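Local coordinates for protein glutamine cyclotransferase (Zymomonas mobilis, PDB 3NOL) that catalyses the cyclisation of N-terminal glutamine to pyroglutamate with release of ammonia, on a five-bladed beta-propeller scaffold, at residues Leu148-Pro153 / Pro158-Thr163; Ile162-His167 / Val195-Glu200; Trp179-Ile184 / Glu235-Phe240. All coordinates share one frame; numbering follows the deposited sequence.

Contact 1 of 3, residues Leu148-Pro153 / Pro158-Thr163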
loop_
_atom_site.group_PDB
_atom_site.type_symbol
_atom_site.label_atom_id
_atom_site.label_comp_id
_atom_site.label_asym_id
_atom_site.label_seq_id
_atom_site.Cartn_x
_atom_site.Cartn_y
_atom_site.Cartn_z
ATOM N N LEU A 148 2.809 5.078 13.280
ATOM C CA LEU A 148 2.198 3.811 12.840
ATOM C C LEU A 148 1.499 3.125 14.021
ATOM O O LEU A 148 2.003 3.144 15.152
ATOM C CB LEU A 148 3.255 2.851 12.272
ATOM C CG LEU A 148 4.023 3.262 11.007
ATOM C CD1 LEU A 148 5.079 2.192 10.640
ATOM C CD2 LEU A 148 3.016 3.457 9.854
ATOM N N ARG A 149 0.359 2.502 13.747
ATOM C CA ARG A 149 -0.408 1.796 14.769
ATOM C C ARG A 149 -0.535 0.339 14.405
ATOM O O ARG A 149 -0.865 0.005 13.245
ATOM C CB ARG A 149 -1.802 2.399 14.894
ATOM C CG ARG A 149 -1.811 3.730 15.584
ATOM C CD ARG A 149 -3.191 4.362 15.430
ATOM N NE ARG A 149 -3.305 5.206 14.239
ATOM C CZ ARG A 149 -4.446 5.745 13.799
ATOM N NH1 ARG A 149 -4.433 6.536 12.736
ATOM N NH2 ARG A 149 -5.598 5.498 14.427
ATOM N N PHE A 150 -0.266 -0.510 15.394
ATOM C CA PHE A 150 -0.423 -1.956 15.264
ATOM C C PHE A 150 -1.757 -2.306 15.887
ATOM O O PHE A 150 -1.934 -2.102 17.102
ATOM C CB PHE A 150 0.692 -2.696 16.006
ATOM C CG PHE A 150 2.056 -2.522 15.404
ATOM C CD1 PHE A 150 2.673 -3.588 14.730
ATOM C CD2 PHE A 150 2.741 -1.307 15.522
ATOM C CE1 PHE A 150 3.956 -3.443 14.178
ATOM C CE2 PHE A 150 4.012 -1.142 14.959
ATOM C CZ PHE A 150 4.631 -2.207 14.294
ATOM N N LEU A 151 -2.667 -2.840 15.071
ATOM C CA LEU A 151 -4.007 -3.198 15.529
ATOM C C LEU A 151 -4.120 -4.666 15.907
ATOM O O LEU A 151 -3.629 -5.536 15.177
ATOM C CB LEU A 151 -5.064 -2.872 14.468
ATOM C CG LEU A 151 -5.092 -1.471 13.815
ATOM C CD1 LEU A 151 -6.281 -1.328 12.849
ATOM C CD2 LEU A 151 -5.087 -0.327 14.822
ATOM N N ASP A 152 -4.775 -4.940 17.035
ATOM C CA ASP A 152 -5.210 -6.295 17.346
ATOM C C ASP A 152 -6.233 -6.656 16.267
ATOM O O ASP A 152 -7.143 -5.887 16.031
ATOM C CB ASP A 152 -5.898 -6.359 18.709
ATOM C CG ASP A 152 -6.376 -7.749 19.025
ATOM O OD1 ASP A 152 -7.525 -8.079 18.715
ATOM O OD2 ASP A 152 -5.560 -8.535 19.546
ATOM N N PRO A 153 -6.052 -7.794 15.575
ATOM C CA PRO A 153 -6.908 -8.109 14.414
ATOM C C PRO A 153 -8.358 -8.453 14.778
ATOM O O PRO A 153 -9.235 -8.405 13.920
ATOM C CB PRO A 153 -6.214 -9.324 13.773
ATOM C CG PRO A 153 -4.900 -9.474 14.513
ATOM C CD PRO A 153 -5.031 -8.826 15.823
ATOM N N PRO A 158 -5.742 -0.200 18.438
ATOM C CA PRO A 158 -4.290 -0.182 18.556
ATOM C C PRO A 158 -3.751 -0.768 19.879
ATOM O O PRO A 158 -4.189 -0.406 20.964
ATOM C CB PRO A 158 -3.914 1.308 18.385
ATOM C CG PRO A 158 -5.193 2.093 18.409
ATOM C CD PRO A 158 -6.353 1.142 18.521
ATOM N N VAL A 159 -2.815 -1.697 19.771
ATOM C CA VAL A 159 -2.167 -2.270 20.957
ATOM C C VAL A 159 -0.693 -1.861 21.072
ATOM O O VAL A 159 -0.067 -2.074 22.129
ATOM C CB VAL A 159 -2.304 -3.811 20.990
ATOM C CG1 VAL A 159 -3.775 -4.224 21.176
ATOM C CG2 VAL A 159 -1.709 -4.446 19.728
ATOM N N ARG A 160 -0.134 -1.332 19.976
ATOM C CA ARG A 160 1.209 -0.721 19.963
ATOM C C ARG A 160 1.202 0.482 19.015
ATOM O O ARG A 160 0.536 0.474 17.977
ATOM C CB ARG A 160 2.303 -1.687 19.511
ATOM C CG ARG A 160 3.496 -1.739 20.477
ATOM C CD ARG A 160 4.899 -1.510 19.863
ATOM N NE ARG A 160 5.192 -2.368 18.728
ATOM C CZ ARG A 160 6.343 -2.392 18.047
ATOM N NH1 ARG A 160 7.382 -1.633 18.382
ATOM N NH2 ARG A 160 6.449 -3.212 17.021
ATOM N N THR A 161 1.945 1.509 19.378
ATOM C CA THR A 161 2.004 2.725 18.574
ATOM C C THR A 161 3.461 3.140 18.546
ATOM O O THR A 161 4.115 3.228 19.613
ATOM C CB THR A 161 1.106 3.825 19.195
ATOM O OG1 THR A 161 -0.246 3.351 19.292
ATOM C CG2 THR A 161 1.133 5.104 18.391
ATOM N N ILE A 162 3.992 3.366 17.341
ATOM C CA ILE A 162 5.397 3.774 17.199
ATOM C C ILE A 162 5.507 5.023 16.326
ATOM O O ILE A 162 4.636 5.281 15.500
ATOM C CB ILE A 162 6.303 2.636 16.639
ATOM C CG1 ILE A 162 5.950 2.309 15.177
ATOM C CG2 ILE A 162 6.245 1.401 17.578
ATOM C CD1 ILE A 162 6.872 1.257 14.493
ATOM N N THR A 163 6.587 5.777 16.531
ATOM C CA THR A 163 6.839 6.993 15.780
ATOM C C THR A 163 8.031 6.725 14.875
ATOM O O THR A 163 9.110 6.305 15.343
ATOM C CB THR A 163 7.095 8.201 16.716
ATOM O OG1 THR A 163 5.940 8.408 17.557
ATOM C CG2 THR A 163 7.343 9.478 15.918
#

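Contact 2 of 3, residues Ile162-His167 / Val195-Glu200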
loop_
_atom_site.group_PDB
_atom_site.type_symbol
_atom_site.label_atom_id
_atom_site.label_comp_id
_atom_site.label_asym_id
_atom_site.label_seq_id
_atom_site.Cartn_x
_atom_site.Cartn_y
_atom_site.Cartn_z
ATOM N N ILE A 162 3.992 3.366 17.341
ATOM C CA ILE A 162 5.397 3.774 17.199
ATOM C C ILE A 162 5.507 5.023 16.326
ATOM O O ILE A 162 4.636 5.281 15.500
ATOM C CB ILE A 162 6.303 2.636 16.639
ATOM C CG1 ILE A 162 5.950 2.309 15.177
ATOM C CG2 ILE A 162 6.245 1.401 17.578
ATOM C CD1 ILE A 162 6.872 1.257 14.493
ATOM N N THR A 163 6.587 5.777 16.531
ATOM C CA THR A 163 6.839 6.993 15.780
ATOM C C THR A 163 8.031 6.725 14.875
ATOM O O THR A 163 9.110 6.305 15.343
ATOM C CB THR A 163 7.095 8.201 16.716
ATOM O OG1 THR A 163 5.940 8.408 17.557
ATOM C CG2 THR A 163 7.343 9.478 15.918
ATOM N N VAL A 164 7.834 6.967 13.587
ATOM C CA VAL A 164 8.868 6.657 12.598
ATOM C C VAL A 164 9.852 7.808 12.465
ATOM O O VAL A 164 9.445 8.973 12.378
ATOM C CB VAL A 164 8.270 6.244 11.220
ATOM C CG1 VAL A 164 9.380 5.986 10.210
ATOM C CG2 VAL A 164 7.370 4.996 11.388
ATOM N N THR A 165 11.139 7.458 12.444
ATOM C CA THR A 165 12.204 8.463 12.361
ATOM C C THR A 165 13.236 8.092 11.300
ATOM O O THR A 165 13.514 6.906 11.080
ATOM C CB THR A 165 12.914 8.711 13.723
ATOM O OG1 THR A 165 13.586 7.518 14.158
ATOM C CG2 THR A 165 11.909 9.212 14.813
ATOM N N ALA A 166 13.769 9.111 10.633
ATOM C CA ALA A 166 14.900 8.931 9.721
ATOM C C ALA A 166 15.950 9.939 10.155
ATOM O O ALA A 166 15.632 11.133 10.314
ATOM C CB ALA A 166 14.474 9.163 8.264
ATOM N N HIS A 167 17.177 9.455 10.367
ATOM C CA HIS A 167 18.289 10.280 10.874
ATOM C C HIS A 167 17.943 10.887 12.240
ATOM O O HIS A 167 18.387 11.985 12.556
ATOM C CB HIS A 167 18.670 11.398 9.893
ATOM C CG HIS A 167 18.888 10.939 8.488
ATOM N ND1 HIS A 167 20.032 10.280 8.088
ATOM C CD2 HIS A 167 18.114 11.057 7.380
ATOM C CE1 HIS A 167 19.954 10.012 6.796
ATOM N NE2 HIS A 167 18.802 10.472 6.343
ATOM N N VAL A 195 10.569 3.936 2.136
ATOM C CA VAL A 195 11.423 3.682 3.305
ATOM C C VAL A 195 11.194 2.289 3.858
ATOM O O VAL A 195 10.086 1.754 3.822
ATOM C CB VAL A 195 11.287 4.744 4.416
ATOM C CG1 VAL A 195 11.798 6.118 3.912
ATOM C CG2 VAL A 195 9.860 4.819 4.948
ATOM N N ARG A 196 12.284 1.715 4.344
ATOM C CA ARG A 196 12.269 0.414 4.997
ATOM C C ARG A 196 12.399 0.701 6.496
ATOM O O ARG A 196 13.373 1.321 6.919
ATOM C CB ARG A 196 13.447 -0.439 4.493
ATOM C CG ARG A 196 13.465 -0.607 2.973
ATOM C CD ARG A 196 14.746 -1.265 2.467
ATOM N NE ARG A 196 14.787 -2.671 2.853
ATOM C CZ ARG A 196 15.467 -3.616 2.205
ATOM N NH1 ARG A 196 15.409 -4.867 2.640
ATOM N NH2 ARG A 196 16.161 -3.325 1.105
ATOM N N ILE A 197 11.412 0.256 7.270
ATOM C CA ILE A 197 11.286 0.605 8.678
ATOM C C ILE A 197 11.478 -0.615 9.583
ATOM O O ILE A 197 10.844 -1.674 9.370
ATOM C CB ILE A 197 9.896 1.260 8.964
ATOM C CG1 ILE A 197 9.716 2.541 8.133
ATOM C CG2 ILE A 197 9.763 1.569 10.433
ATOM C CD1 ILE A 197 8.245 3.011 8.024
ATOM N N ASP A 198 12.354 -0.460 10.579
ATOM C CA ASP A 198 12.556 -1.485 11.606
ATOM C C ASP A 198 11.312 -1.500 12.515
ATOM O O ASP A 198 11.051 -0.539 13.212
ATOM C CB ASP A 198 13.829 -1.148 12.407
ATOM C CG ASP A 198 14.170 -2.192 13.473
ATOM O OD1 ASP A 198 13.279 -2.949 13.919
ATOM O OD2 ASP A 198 15.359 -2.241 13.853
ATOM N N PRO A 199 10.544 -2.600 12.517
ATOM C CA PRO A 199 9.309 -2.591 13.309
ATOM C C PRO A 199 9.532 -2.542 14.841
ATOM O O PRO A 199 8.588 -2.225 15.553
ATOM C CB PRO A 199 8.607 -3.892 12.897
ATOM C CG PRO A 199 9.735 -4.810 12.488
ATOM C CD PRO A 199 10.748 -3.882 11.812
ATOM N N GLU A 200 10.747 -2.868 15.315
ATOM C CA GLU A 200 11.105 -2.848 16.749
ATOM C C GLU A 200 11.331 -1.434 17.269
ATOM O O GLU A 200 11.112 -1.158 18.453
ATOM C CB GLU A 200 12.359 -3.707 17.039
ATOM C CG GLU A 200 12.131 -5.233 16.850
ATOM C CD GLU A 200 13.315 -6.138 17.269
ATOM O OE1 GLU A 200 13.186 -7.388 17.114
ATOM O OE2 GLU A 200 14.358 -5.642 17.754
#

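Contact 3 of 3, residues Trp179-Ile184 / Glu235-Phe240. With SO4 (sulfate ion), chain D.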
loop_
_atom_site.group_PDB
_atom_site.type_symbol
_atom_site.label_atom_id
_atom_site.label_comp_id
_atom_site.label_asym_id
_atom_site.label_seq_id
_atom_site.Cartn_x
_atom_site.Cartn_y
_atom_site.Cartn_z
ATOM N N TRP A 179 4.316 -5.127 4.499
ATOM C CA TRP A 179 5.250 -5.942 5.304
ATOM C C TRP A 179 6.069 -6.799 4.349
ATOM O O TRP A 179 5.515 -7.596 3.576
ATOM C CB TRP A 179 4.444 -6.847 6.223
ATOM C CG TRP A 179 5.275 -7.648 7.144
ATOM C CD1 TRP A 179 5.635 -8.965 6.996
ATOM C CD2 TRP A 179 5.814 -7.222 8.397
ATOM N NE1 TRP A 179 6.394 -9.372 8.075
ATOM C CE2 TRP A 179 6.523 -8.324 8.950
ATOM C CE3 TRP A 179 5.795 -6.011 9.095
ATOM C CZ2 TRP A 179 7.182 -8.253 10.192
ATOM C CZ3 TRP A 179 6.456 -5.944 10.340
ATOM C CH2 TRP A 179 7.151 -7.054 10.861
ATOM N N VAL A 180 7.384 -6.610 4.362
ATOM C CA VAL A 180 8.263 -7.337 3.466
ATOM C C VAL A 180 9.412 -7.951 4.268
ATOM O O VAL A 180 10.308 -7.238 4.742
ATOM C CB VAL A 180 8.795 -6.416 2.320
ATOM C CG1 VAL A 180 9.736 -7.177 1.350
ATOM C CG2 VAL A 180 7.643 -5.748 1.551
ATOM N N ASP A 181 9.333 -9.269 4.450
ATOM C CA ASP A 181 10.384 -10.044 5.126
ATOM C C ASP A 181 10.869 -9.383 6.435
ATOM O O ASP A 181 12.062 -9.189 6.633
ATOM C CB ASP A 181 11.538 -10.309 4.149
ATOM C CG ASP A 181 11.163 -11.317 3.059
ATOM O OD1 ASP A 181 9.989 -11.778 2.998
ATOM O OD2 ASP A 181 12.059 -11.632 2.250
ATOM N N GLY A 182 9.922 -9.042 7.310
ATOM C CA GLY A 182 10.237 -8.595 8.670
ATOM C C GLY A 182 10.408 -7.092 8.791
ATOM O O GLY A 182 10.624 -6.587 9.898
ATOM N N GLU A 183 10.306 -6.380 7.658
ATOM C CA GLU A 183 10.362 -4.918 7.640
ATOM C C GLU A 183 9.045 -4.281 7.187
ATOM O O GLU A 183 8.276 -4.880 6.425
ATOM C CB GLU A 183 11.506 -4.434 6.732
ATOM C CG GLU A 183 12.856 -4.872 7.236
ATOM C CD GLU A 183 14.020 -4.251 6.497
ATOM O OE1 GLU A 183 13.848 -3.784 5.356
ATOM O OE2 GLU A 183 15.129 -4.246 7.081
ATOM N N ILE A 184 8.801 -3.056 7.639
ATOM C CA ILE A 184 7.662 -2.309 7.093
ATOM C C ILE A 184 8.184 -1.398 5.972
ATOM O O ILE A 184 9.009 -0.519 6.221
ATOM C CB ILE A 184 6.928 -1.465 8.184
ATOM C CG1 ILE A 184 6.433 -2.352 9.345
ATOM C CG2 ILE A 184 5.800 -0.615 7.529
ATOM C CD1 ILE A 184 6.195 -1.590 10.602
ATOM N N GLU A 235 5.503 -16.092 -1.522
ATOM C CA GLU A 235 5.827 -17.409 -2.112
ATOM C C GLU A 235 6.988 -17.349 -3.112
ATOM O O GLU A 235 7.948 -18.144 -3.016
ATOM C CB GLU A 235 4.608 -18.039 -2.785
ATOM C CG GLU A 235 4.968 -19.446 -3.326
ATOM C CD GLU A 235 3.835 -20.205 -4.020
ATOM O OE1 GLU A 235 4.071 -21.407 -4.320
ATOM O OE2 GLU A 235 2.757 -19.613 -4.275
ATOM N N HIS A 236 6.912 -16.402 -4.061
ATOM C CA HIS A 236 7.911 -16.290 -5.163
ATOM C C HIS A 236 8.949 -15.166 -4.951
ATOM O O HIS A 236 9.861 -14.981 -5.781
ATOM C CB HIS A 236 7.205 -16.098 -6.517
ATOM C CG HIS A 236 6.067 -17.050 -6.766
ATOM N ND1 HIS A 236 6.255 -18.366 -7.125
ATOM C CD2 HIS A 236 4.726 -16.872 -6.680
ATOM C CE1 HIS A 236 5.079 -18.958 -7.263
ATOM N NE2 HIS A 236 4.134 -18.070 -7.013
ATOM N N HIS A 237 8.794 -14.418 -3.866
ATOM C CA HIS A 237 9.596 -13.215 -3.589
ATOM C C HIS A 237 9.586 -12.218 -4.765
ATOM O O HIS A 237 10.629 -11.887 -5.350
ATOM C CB HIS A 237 11.007 -13.599 -3.128
ATOM C CG HIS A 237 11.108 -13.846 -1.649
ATOM N ND1 HIS A 237 12.243 -13.542 -0.923
ATOM C CD2 HIS A 237 10.219 -14.362 -0.761
ATOM C CE1 HIS A 237 12.053 -13.873 0.345
ATOM N NE2 HIS A 237 10.830 -14.364 0.473
ATOM N N ARG A 238 8.383 -11.747 -5.083
ATOM C CA ARG A 238 8.190 -10.683 -6.078
ATOM C C ARG A 238 7.709 -9.402 -5.412
ATOM O O ARG A 238 6.653 -9.390 -4.759
ATOM C CB ARG A 238 7.192 -11.117 -7.165
ATOM C CG ARG A 238 7.677 -12.280 -8.047
ATOM C CD ARG A 238 6.696 -12.614 -9.191
ATOM N NE ARG A 238 5.434 -13.148 -8.663
ATOM C CZ ARG A 238 4.320 -13.381 -9.369
ATOM N NH1 ARG A 238 4.254 -13.135 -10.674
ATOM N NH2 ARG A 238 3.245 -13.876 -8.749
ATOM N N LEU A 239 8.485 -8.334 -5.591
ATOM C CA LEU A 239 8.131 -7.018 -5.083
ATOM C C LEU A 239 7.540 -6.180 -6.223
ATOM O O LEU A 239 8.164 -6.047 -7.283
ATOM C CB LEU A 239 9.376 -6.323 -4.527
ATOM C CG LEU A 239 9.208 -4.948 -3.871
ATOM C CD1 LEU A 239 8.260 -5.000 -2.689
ATOM C CD2 LEU A 239 10.561 -4.363 -3.461
ATOM N N PHE A 240 6.362 -5.616 -5.987
ATOM C CA PHE A 240 5.631 -4.864 -7.008
ATOM C C PHE A 240 5.401 -3.447 -6.502
ATOM O O PHE A 240 4.959 -3.255 -5.355
ATOM C CB PHE A 240 4.253 -5.488 -7.270
ATOM C CG PHE A 240 4.297 -6.907 -7.766
ATOM C CD1 PHE A 240 4.560 -7.173 -9.118
ATOM C CD2 PHE A 240 4.076 -7.975 -6.882
ATOM C CE1 PHE A 240 4.570 -8.482 -9.585
ATOM C CE2 PHE A 240 4.089 -9.295 -7.346
ATOM C CZ PHE A 240 4.332 -9.549 -8.684
HETATM S S SO4 D . 7.947 -12.477 7.645
HETATM O O1 SO4 D . 8.158 -13.894 7.339
HETATM O O2 SO4 D . 8.162 -11.670 6.449
HETATM O O3 SO4 D . 6.575 -12.319 8.125
HETATM O O4 SO4 D . 8.890 -12.038 8.681
#

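Contact 1 of 3, residues Leu148-Pro153 / Pro158-Thr163
Leu148-Leu151 and Arg160-Thr163 run antiparallel as the two arms of a beta hairpin, with the short strand axes 4.8 Å apart at closest approach and their directions 162° from each other. This is the outer hairpin of one propeller blade, and a classic beta bulge interrupts its ladder near the turn. Leu148 and Ile162 form a hydrogen-bonded pair, exchanging Leu148 N to Ile162 O at 2.9 Å and Ile162 N to Leu148 O at 3.0 Å. The bulge comes where Val159 and Arg160 both face Phe150: the carbonyl O of Phe150 takes a firm bond from Val159 N at 2.8 Å and a weak one from Arg160 N at 3.5 Å.

On the face that carries Phe150, Arg160 and Ile162, the side chain of Arg160 bends at chi2 and chi3 and lays its guanidinium over one face of the Phe150 ring. It is a stacked cation-pi contact with Arg160 CZ 4.4 Å from the centroid of the Phe150 ring, the planes tilted by 28°. The same NH2 that lies over the ring also donates to the carbonyl O of Pro199, which helps hold the guanidinium flat. Ile162 comes to the edge of the same ring, and Ile184, from the next blade, also packs against it.

The other face belongs to Arg149 and Thr161, lying side by side. The guanidinium of Arg149 looks away to Asp143, in a salt bridge, and to the carbonyl of Asp126. Beyond the bulge, Leu151 swings its end back so that Leu151 CD2 rests 4.1 Å from Pro158 CB, while Asp152 CB meets Val159 CG1 at 3.9 Å.

Contact 2 of 3, residues Ile162-His167 / Val195-Glu200
With chi1 at 178°, Val164 turns CG1 away from its own amide, and Ile197 stretches out its chain (chi2 163°); with these torsions the two side chains meet end to end across the gap between neighbouring propeller blades. Val164 sits at the break in strand 158-166 of one blade, and Ile197 at the end of strand 193-197 in the next, with their CA atoms 7.6 Å apart. The tip of the isoleucine sits against both branches of the valine: Ile197 CD1 is 3.9 Å from Val164 CG1 and 4.0 Å from Val164 CG2. Val204 packs on Val164 from within the second blade, and Leu148 reaches it from its own, extending the apolar seam beyond this pair.

Two residues earlier, Ile162 brings a methyl to a polar group. Its CD1 lies 4.0 Å from the carbonyl O of Pro199, a van der Waals contact alone.

The segment holding Pro199 has its own brace. Asp198 OD1 accepts from Glu200 N at 2.9 Å, closing an Asx turn. The donor approaches on the anti side of the carboxylate, tilted 33° from its plane, and the chain turns tightly just where strand 193-197 has ended.

Close by, backbone hydrogen bonds of Thr165 with Gly202 and Val204 join the two blades. Between 162-167 and 195-200 themselves there is no hydrogen bond, so cohesion between these two segments rests on aliphatic packing.

Contact 3 of 3, residues Trp179-Ile184 / Glu235-Phe240
The inner hairpin 177-180/183-188 of one propeller blade turns back through a type I' beta turn, Val180 to Glu183, and the start of that turn touches strand 238-243 of another blade at Leu239 and the G1-bulge residue His237 just before it. The turn is closed on both sides, by Val180 N to Glu183 O at 2.8 Å and Glu183 N to Val180 O at 3.0 Å. Asp181 and Gly182 occupy its corners with positive phi, 91° at Gly182, where a side chain would run into the preceding carbonyl oxygen.

Val180 CG2 and Leu239 CD1 make the apolar part of the contact at 4.3 Å, a loose touch that Trp232, on the inner strand 227-233, completes by packing on both residues. The side chain of Val180 is about 8 Å from the bound calcium ion, so this packing lies close to the metal.

Farther out, the carboxylate of Asp181 and the imidazole of His237 approach from opposite directions with their planes 47° apart. Asp181 OD2 is 2.9 Å from His237 CE1, a carbon-oxygen approach so short that the exact placement of these exposed groups is doubtful. His237 NE2 is too poorly aligned to bond to OD2. The established partner of the carboxylate is Lys234, in a salt bridge with Asp181 OD1.

Lys234 also donates to a sulfate ion, probably from the crystallisation liquor, which sits beside the turn. The anion lies at the edge of the Trp179 indole, in the ring plane, and Trp179 NE1 gives a hydrogen bond to its O3 at 3.0 Å, with an N-H...O angle of 149°.

How the contacts relate
Contact 1 lies within the outer half of one blade; contact 2, about 13 Å away between centres, carries strand 158-166 onward to the next blade and shares Ile162 and Thr163 with it. The centre of contact 3 is about 17 Å from that of contact 2 and about 20 Å from that of contact 1. Strands 183-188 and 193-197 are sheet neighbours, tying contact 3 to contact 2 through Ile197 N to Ile184 O and the Arg196-Glu183 salt bridge. Ile184 also packs on Leu148 of contact 1. Contact 1 closes before contact 3 opens, while the segments of contacts 2 and 3 alternate. Contacts 1 and 2 lie similarly far out; contact 3 comes closer to the calcium ion.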